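Local coordinates for protein aminotransferase, class I and II (Erwinia tasmaniensis, PDB 5Z0Q) that belongs to the class I and II aminotransferases, a family of pyridoxal-phosphate proteins, and holds pyridoxal-5'-phosphate in its pocket, at residues P220-S223 / A228-R231. Numbering follows the deposited sequence.
Sequences PFAS and AAQR
Phe221 and Ala228 meet where the chain doubles back on itself, a small example of how alanines let two backbones come close. Along the phenylalanine, CB leads to a CG placed anti to the backbone N (chi1 -178°), a torsion that carries the ring toward Ala228 in the short helix 226-229. Its CD2 lies 4.1 Å from CB of Ala228, and the next ring atom, Phe221 CE2, comes in to 3.8 Å from the same methyl. At the tip, Phe221 CZ draws off again, 4.5 Å from Ala228 CB. The ring meets this methyl obliquely, while Leu191 of helix 184-197 touches both Phe221 and Ala228, and Val201 and Ser203 of strand 200-204 touch Phe221. The Ala228 methyl is shared, since Phe221 O sits 3.5 Å from Ala228 CB.

One residue further on, the methyl of Ala222 rests against the backbone of Ala229, CB to CA 3.6 Å, and the two methyls also meet, CB to CB 4.0 Å. The cross-contacts are wholly van der Waals, while Phe221 N hydrogen-bonds to Glu205 OE1. Within 220-223, Ser223 N bonds to Pro220 O at 3.2 Å and closes the 3-10 turn that presents both side chains. The arrangement joins a 3-10 turn to the short helix leading into strand 232-236, a buried connection between neighbouring parallel strands of the large mixed sheet in the pyridoxal-phosphate-binding aminotransferase fold.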
loop_
_atom_site.group_PDB
_atom_site.type_symbol
_atom_site.label_atom_id
_atom_site.label_comp_id
_atom_site.label_asym_id
_atom_site.label_seq_id
_atom_site.Cartn_x
_atom_site.Cartn_y
_atom_site.Cartn_z
ATOM N N PRO A 220 3.465 24.430 10.186
ATOM C CA PRO A 220 2.807 23.205 10.656
ATOM C C PRO A 220 1.932 23.487 11.870
ATOM O O PRO A 220 2.281 24.289 12.739
ATOM C CB PRO A 220 3.980 22.284 11.008
ATOM C CG PRO A 220 5.137 22.825 10.229
ATOM C CD PRO A 220 4.931 24.305 10.187
ATOM N N PHE A 221 0.780 22.815 11.919
ATOM C CA PHE A 221 -0.149 23.026 13.024
ATOM C C PHE A 221 0.481 22.637 14.356
ATOM O O PHE A 221 0.343 23.357 15.352
ATOM C CB PHE A 221 -1.436 22.236 12.786
ATOM C CG PHE A 221 -2.477 22.434 13.853
ATOM C CD1 PHE A 221 -3.362 23.497 13.786
ATOM C CD2 PHE A 221 -2.575 21.555 14.920
ATOM C CE1 PHE A 221 -4.323 23.685 14.765
ATOM C CE2 PHE A 221 -3.533 21.736 15.903
ATOM C CZ PHE A 221 -4.408 22.802 15.825
ATOM N N ALA A 222 1.186 21.509 14.389
ATOM C CA ALA A 222 1.786 21.021 15.624
ATOM C C ALA A 222 2.992 21.837 16.071
ATOM O O ALA A 222 3.546 21.547 17.137
ATOM C CB ALA A 222 2.182 19.553 15.462
ATOM N N SER A 223 3.412 22.838 15.298
ATOM C CA SER A 223 4.530 23.689 15.682
ATOM C C SER A 223 4.094 24.955 16.408
ATOM O O SER A 223 4.956 25.709 16.875
ATOM C CB SER A 223 5.354 24.069 14.446
ATOM O OG SER A 223 4.573 24.794 13.511
ATOM N N ALA A 228 -0.627 21.734 20.832
ATOM C CA ALA A 228 -1.063 21.352 19.494
ATOM C C ALA A 228 -0.349 20.091 19.023
ATOM O O ALA A 228 -0.940 19.259 18.329
ATOM C CB ALA A 228 -0.824 22.501 18.515
ATOM N N ALA A 229 0.925 19.938 19.389
ATOM C CA ALA A 229 1.676 18.758 18.980
ATOM C C ALA A 229 1.133 17.496 19.642
ATOM O O ALA A 229 1.060 16.439 19.006
ATOM C CB ALA A 229 3.158 18.943 19.303
ATOM N N GLN A 230 0.740 17.588 20.912
ATOM C CA GLN A 230 0.260 16.428 21.654
ATOM C C GLN A 230 -1.198 16.092 21.372
ATOM O O GLN A 230 -1.717 15.134 21.955
ATOM C CB GLN A 230 0.455 16.650 23.156
ATOM C CG GLN A 230 1.912 16.729 23.587
ATOM C CD GLN A 230 2.665 15.438 23.325
ATOM O OE1 GLN A 230 2.107 14.347 23.444
ATOM N NE2 GLN A 230 3.937 15.557 22.962
ATOM N N ARG A 231 -1.869 16.842 20.496
ATOM C CA ARG A 231 -3.275 16.600 20.198
ATOM C C ARG A 231 -3.534 16.413 18.707
ATOM O O ARG A 231 -4.700 16.349 18.299
ATOM C CB ARG A 231 -4.139 17.751 20.731
ATOM C CG ARG A 231 -4.034 19.030 19.911
ATOM C CD ARG A 231 -4.575 20.248 20.654
ATOM N NE ARG A 231 -5.928 20.047 21.164
ATOM C CZ ARG A 231 -6.237 19.981 22.456
ATOM N NH1 ARG A 231 -5.290 20.110 23.373
ATOM N NH2 ARG A 231 -7.495 19.794 22.830
#